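Local coordinates for voltage-sensor containing phosphatase (PDB 3V0D), which probably dephosphorylates phosphoinositides through a PTEN-like phosphatase and C2 region under the control of a membrane voltage sensor, at residues V30-S42 against P118-K130. The protein carries 1 engineered substitution. Numbering follows the deposited sequence. Where two conformers were deposited one is given.
Sequences VTDHVIAMSFPSS and PDHVIAIHSKGGK. Engineered in segment 118-130: S126 (natural residue Cys). With PO4 (phosphate ion), chain C; PO4 (phosphate ion), chain D.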
loop_
_atom_site.group_PDB
_atom_site.type_symbol
_atom_site.label_atom_id
_atom_site.label_comp_id
_atom_site.label_asym_id
_atom_site.label_seq_id
_atom_site.Cartn_x
_atom_site.Cartn_y
_atom_site.Cartn_z
ATOM N N VAL A 30 -14.308 -3.358 -13.203
ATOM C CA VAL A 30 -14.105 -1.963 -12.815
ATOM C C VAL A 30 -14.384 -1.043 -14.008
ATOM O O VAL A 30 -15.052 -0.022 -13.856
ATOM C CB VAL A 30 -12.698 -1.767 -12.217
ATOM C CG1 VAL A 30 -12.439 -0.284 -11.919
ATOM C CG2 VAL A 30 -12.542 -2.622 -10.934
ATOM N N THR A 31 -13.882 -1.461 -15.174
ATOM C CA THR A 31 -14.315 -0.955 -16.476
ATOM C C THR A 31 -14.582 -2.181 -17.344
ATOM O O THR A 31 -14.394 -3.311 -16.894
ATOM C CB THR A 31 -13.273 -0.086 -17.159
ATOM O OG1 THR A 31 -12.220 -0.923 -17.632
ATOM C CG2 THR A 31 -12.712 1.009 -16.230
ATOM N N ASP A 32 -15.002 -1.987 -18.594
ATOM C CA ASP A 32 -15.171 -3.140 -19.491
ATOM C C ASP A 32 -13.891 -3.929 -19.707
ATOM O O ASP A 32 -13.975 -5.087 -20.097
ATOM C CB ASP A 32 -15.639 -2.737 -20.904
ATOM C CG ASP A 32 -16.991 -2.085 -20.955
ATOM O OD1 ASP A 32 -17.299 -1.563 -22.047
ATOM O OD2 ASP A 32 -17.743 -2.104 -19.963
ATOM N N HIS A 33 -12.719 -3.294 -19.519
ATOM C CA HIS A 33 -11.449 -3.975 -19.826
ATOM C C HIS A 33 -10.516 -4.108 -18.644
ATOM O O HIS A 33 -9.404 -4.573 -18.821
ATOM C CB HIS A 33 -10.732 -3.313 -21.016
ATOM C CG HIS A 33 -11.569 -3.290 -22.256
ATOM N ND1 HIS A 33 -12.248 -2.171 -22.672
ATOM C CD2 HIS A 33 -11.855 -4.260 -23.159
ATOM C CE1 HIS A 33 -12.912 -2.448 -23.780
ATOM N NE2 HIS A 33 -12.695 -3.707 -24.094
ATOM N N VAL A 34 -10.981 -3.725 -17.449
ATOM C CA VAL A 34 -10.173 -3.783 -16.232
ATOM C C VAL A 34 -10.986 -4.470 -15.158
ATOM O O VAL A 34 -12.018 -3.949 -14.728
ATOM C CB VAL A 34 -9.739 -2.358 -15.779
ATOM C CG1 VAL A 34 -8.943 -2.432 -14.494
ATOM C CG2 VAL A 34 -8.967 -1.638 -16.863
ATOM N N ILE A 35 -10.502 -5.648 -14.743
ATOM C CA ILE A 35 -11.165 -6.490 -13.778
ATOM C C ILE A 35 -10.384 -6.473 -12.466
ATOM O O ILE A 35 -9.147 -6.498 -12.485
ATOM C CB ILE A 35 -11.307 -7.912 -14.342
ATOM C CG1 ILE A 35 -12.314 -7.923 -15.505
ATOM C CG2 ILE A 35 -11.690 -8.927 -13.262
ATOM C CD1 ILE A 35 -12.093 -9.083 -16.464
ATOM N N ALA A 36 -11.114 -6.432 -11.341
ATOM C CA ALA A 36 -10.551 -6.646 -10.017
ATOM C C ALA A 36 -11.187 -7.902 -9.449
ATOM O O ALA A 36 -12.401 -8.085 -9.551
ATOM C CB ALA A 36 -10.848 -5.467 -9.128
ATOM N N MET A 37 -10.399 -8.779 -8.827
ATOM C CA MET A 37 -10.954 -10.035 -8.307
ATOM C C MET A 37 -10.127 -10.521 -7.122
ATOM O O MET A 37 -9.031 -10.004 -6.848
ATOM C CB MET A 37 -11.052 -11.084 -9.427
ATOM C CG MET A 37 -9.687 -11.486 -9.957
ATOM S SD MET A 37 -9.869 -12.568 -11.393
ATOM C CE MET A 37 -8.139 -12.985 -11.684
ATOM N N SER A 38 -10.657 -11.520 -6.424
ATOM C CA SER A 38 -9.951 -12.150 -5.315
ATOM C C SER A 38 -9.027 -13.270 -5.815
ATOM O O SER A 38 -8.903 -13.508 -7.030
ATOM C CB SER A 38 -10.958 -12.650 -4.280
ATOM O OG SER A 38 -11.875 -13.510 -4.886
ATOM N N PHE A 39 -8.356 -13.933 -4.878
ATOM C CA PHE A 39 -7.334 -14.893 -5.243
ATOM C C PHE A 39 -7.926 -16.148 -5.921
ATOM O O PHE A 39 -8.917 -16.708 -5.428
ATOM C CB PHE A 39 -6.596 -15.328 -3.986
ATOM C CG PHE A 39 -5.292 -16.022 -4.270
ATOM C CD1 PHE A 39 -4.139 -15.266 -4.454
ATOM C CD2 PHE A 39 -5.190 -17.405 -4.349
ATOM C CE1 PHE A 39 -2.921 -15.851 -4.719
ATOM C CE2 PHE A 39 -3.947 -18.015 -4.612
ATOM C CZ PHE A 39 -2.819 -17.221 -4.800
ATOM N N PRO A 40 -7.339 -16.609 -7.046
ATOM C CA PRO A 40 -7.812 -17.860 -7.676
ATOM C C PRO A 40 -7.271 -19.029 -6.857
ATOM O O PRO A 40 -6.071 -19.343 -6.906
ATOM C CB PRO A 40 -7.207 -17.815 -9.091
ATOM C CG PRO A 40 -6.210 -16.767 -9.113
ATOM C CD PRO A 40 -6.256 -15.982 -7.828
ATOM N N SER A 41 -8.168 -19.671 -6.115
ATOM C CA SER A 41 -7.783 -20.564 -5.038
ATOM C C SER A 41 -7.701 -22.027 -5.459
ATOM O O SER A 41 -8.343 -22.456 -6.416
ATOM C CB SER A 41 -8.771 -20.380 -3.896
ATOM O OG SER A 41 -8.786 -19.019 -3.504
ATOM N N SER A 42 -6.901 -22.784 -4.706
ATOM C CA SER A 42 -6.606 -24.174 -4.997
ATOM C C SER A 42 -7.817 -25.040 -4.774
ATOM O O SER A 42 -8.618 -24.783 -3.865
ATOM C CB SER A 42 -5.444 -24.674 -4.128
ATOM O OG SER A 42 -5.745 -24.589 -2.743
ATOM N N PRO A 118 -7.637 -3.311 -28.782
ATOM C CA PRO A 118 -8.632 -2.602 -27.938
ATOM C C PRO A 118 -9.536 -3.543 -27.127
ATOM O O PRO A 118 -10.225 -3.086 -26.196
ATOM C CB PRO A 118 -9.457 -1.825 -28.960
ATOM C CG PRO A 118 -9.359 -2.679 -30.186
ATOM C CD PRO A 118 -7.931 -3.140 -30.216
ATOM N N ASP A 119 -9.542 -4.831 -27.488
ATOM C CA ASP A 119 -10.325 -5.809 -26.742
ATOM C C ASP A 119 -9.505 -6.551 -25.684
ATOM O O ASP A 119 -10.036 -7.441 -25.011
ATOM C CB ASP A 119 -10.988 -6.818 -27.688
ATOM C CG ASP A 119 -11.885 -6.143 -28.719
ATOM O OD1 ASP A 119 -11.872 -6.552 -29.899
ATOM O OD2 ASP A 119 -12.619 -5.210 -28.350
ATOM N N HIS A 120 -8.227 -6.206 -25.512
ATOM C CA HIS A 120 -7.459 -6.796 -24.427
ATOM C C HIS A 120 -8.008 -6.357 -23.079
ATOM O O HIS A 120 -8.458 -5.220 -22.906
ATOM C CB HIS A 120 -5.991 -6.436 -24.581
ATOM C CG HIS A 120 -5.276 -7.317 -25.547
ATOM N ND1 HIS A 120 -3.940 -7.172 -25.838
ATOM C CD2 HIS A 120 -5.717 -8.358 -26.296
ATOM C CE1 HIS A 120 -3.584 -8.087 -26.726
ATOM N NE2 HIS A 120 -4.643 -8.823 -27.012
ATOM N N VAL A 121 -7.955 -7.280 -22.117
ATOM C CA VAL A 121 -8.319 -6.973 -20.748
ATOM C C VAL A 121 -7.178 -7.321 -19.806
ATOM O O VAL A 121 -6.321 -8.181 -20.091
ATOM C CB VAL A 121 -9.636 -7.686 -20.292
ATOM C CG1 VAL A 121 -10.748 -7.414 -21.290
ATOM C CG2 VAL A 121 -9.463 -9.177 -20.080
ATOM N N ILE A 122 -7.200 -6.647 -18.655
ATOM C CA ILE A 122 -6.334 -6.974 -17.539
ATOM C C ILE A 122 -7.204 -7.326 -16.360
ATOM O O ILE A 122 -8.224 -6.683 -16.098
ATOM C CB ILE A 122 -5.333 -5.838 -17.203
ATOM C CG1 ILE A 122 -6.010 -4.520 -16.817
ATOM C CG2 ILE A 122 -4.358 -5.655 -18.366
ATOM C CD1 ILE A 122 -5.024 -3.371 -16.546
ATOM N N ALA A 123 -6.777 -8.355 -15.624
ATOM C CA ALA A 123 -7.467 -8.781 -14.404
ATOM C C ALA A 123 -6.458 -8.767 -13.282
ATOM O O ALA A 123 -5.493 -9.547 -13.298
ATOM C CB ALA A 123 -8.105 -10.157 -14.573
ATOM N N ILE A 124 -6.681 -7.870 -12.336
ATOM C CA ILE A 124 -5.769 -7.640 -11.224
ATOM C C ILE A 124 -6.364 -8.276 -9.986
ATOM O O ILE A 124 -7.534 -8.060 -9.675
ATOM C CB ILE A 124 -5.520 -6.139 -11.053
ATOM C CG1 ILE A 124 -4.918 -5.561 -12.357
ATOM C CG2 ILE A 124 -4.617 -5.868 -9.866
ATOM C CD1 ILE A 124 -4.888 -4.059 -12.456
ATOM N N HIS A 125 -5.564 -9.082 -9.300
ATOM C CA HIS A 125 -6.023 -9.699 -8.066
ATOM C C HIS A 125 -4.992 -9.641 -6.998
ATOM O O HIS A 125 -3.778 -9.558 -7.245
ATOM C CB HIS A 125 -6.523 -11.150 -8.263
ATOM C CG HIS A 125 -5.440 -12.180 -8.347
ATOM N ND1 HIS A 125 -4.815 -12.702 -7.232
ATOM C CD2 HIS A 125 -4.874 -12.798 -9.418
ATOM C CE1 HIS A 125 -3.902 -13.586 -7.620
ATOM N NE2 HIS A 125 -3.929 -13.679 -8.937
ATOM N N SER A 126 -5.480 -9.751 -5.764
ATOM C CA SER A 126 -4.638 -9.900 -4.609
ATOM C C SER A 126 -5.223 -11.043 -3.772
ATOM O O SER A 126 -5.541 -12.086 -4.356
ATOM C CB SER A 126 -4.404 -8.566 -3.912
ATOM O OG SER A 126 -5.602 -7.833 -3.780
ATOM N N LYS A 127 -5.371 -10.896 -2.454
ATOM C CA LYS A 127 -6.049 -11.938 -1.668
ATOM C C LYS A 127 -7.546 -11.691 -1.759
ATOM O O LYS A 127 -8.293 -12.511 -2.296
ATOM C CB LYS A 127 -5.550 -11.942 -0.219
ATOM C CG LYS A 127 -6.192 -13.009 0.619
ATOM C CD LYS A 127 -5.651 -13.064 2.054
ATOM C CE LYS A 127 -6.348 -14.183 2.817
ATOM N NZ LYS A 127 -5.831 -14.375 4.204
ATOM N N GLY A 128 -8.009 -10.575 -1.231
ATOM C CA GLY A 128 -9.415 -10.221 -1.322
ATOM C C GLY A 128 -9.724 -9.358 -2.527
ATOM O O GLY A 128 -10.891 -9.129 -2.820
ATOM N N GLY A 129 -8.716 -8.881 -3.246
ATOM C CA GLY A 129 -8.981 -7.982 -4.338
ATOM C C GLY A 129 -9.413 -6.606 -3.879
ATOM O O GLY A 129 -10.186 -5.961 -4.579
ATOM N N LYS A 130 -8.837 -6.137 -2.773
ATOM C CA LYS A 130 -9.198 -4.835 -2.235
ATOM C C LYS A 130 -7.982 -3.891 -2.194
ATOM O O LYS A 130 -7.764 -3.214 -3.162
ATOM C CB LYS A 130 -9.962 -4.901 -0.921
ATOM C CG LYS A 130 -10.642 -3.582 -0.665
ATOM C CD LYS A 130 -11.564 -3.633 0.521
ATOM C CE LYS A 130 -10.774 -3.757 1.799
ATOM N NZ LYS A 130 -11.683 -3.701 2.960
HETATM P P PO4 C . -5.944 -7.459 -0.549
HETATM O O1 PO4 C . -5.695 -6.949 0.880
HETATM O O2 PO4 C . -5.301 -8.820 -0.672
HETATM O O3 PO4 C . -7.432 -7.556 -0.735
HETATM O O4 PO4 C . -5.351 -6.517 -1.506
HETATM P P PO4 D . -11.944 1.323 -22.773
HETATM O O1 PO4 D . -10.535 1.196 -23.301
HETATM O O2 PO4 D . -12.858 0.992 -23.937
HETATM O O3 PO4 D . -12.094 0.297 -21.668
HETATM O O4 PO4 D . -12.185 2.712 -22.277
HETATM O O HOH W 1 -13.893 -5.221 -26.038
#
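Strands 34-37 and 121-125 run as parallel neighbours in the mixed sheet of the phosphatase domain, and the contact continues into the loop after the second. Four backbone hydrogen bonds join them, the one from I124 N to I35 O nearly straight at 174°. V34 and I122 lie alongside each other on the face covered by helix 131-143, V34 CG2 to I122 CG1 being 4.1 Å. On the other face, A123 CB rests 3.9 Å from I35 CB and 4.0 Å from M37 CE, under F59 of helix 52-62.

At the end of strand 121-125, H125 is held from several sides. Its CG sits between backbone N and carbonyl carbon (chi1 80°), which carries the ring toward F39 and P40. P40 CD lies over one ring face, 3.5 Å from the H125 ring centroid, a CH-pi contact, while the ring edge is turned to the face of F39 in an offset edge-to-face pair (planes at 87°). H125 ND1 donates in the ring plane to a lone pair of S126 O, and NE2 is hydrogen-bonded to Y78 OH, so the ring's rotation is set at both nitrogens. F39 N donates a hydrogen bond to K127 O, 2.9 Å away.

The loop 126-130 curls round the phosphate ion of chain C: K127 N reaches its O2 at 2.7 Å and K130 N its O3 at 2.9 Å, while engineered S126, cysteine in nature, gives its OG to O4. This is the P-loop of the cysteine-dependent protein tyrosine phosphatase fold, leading from a central strand into helix 131-143.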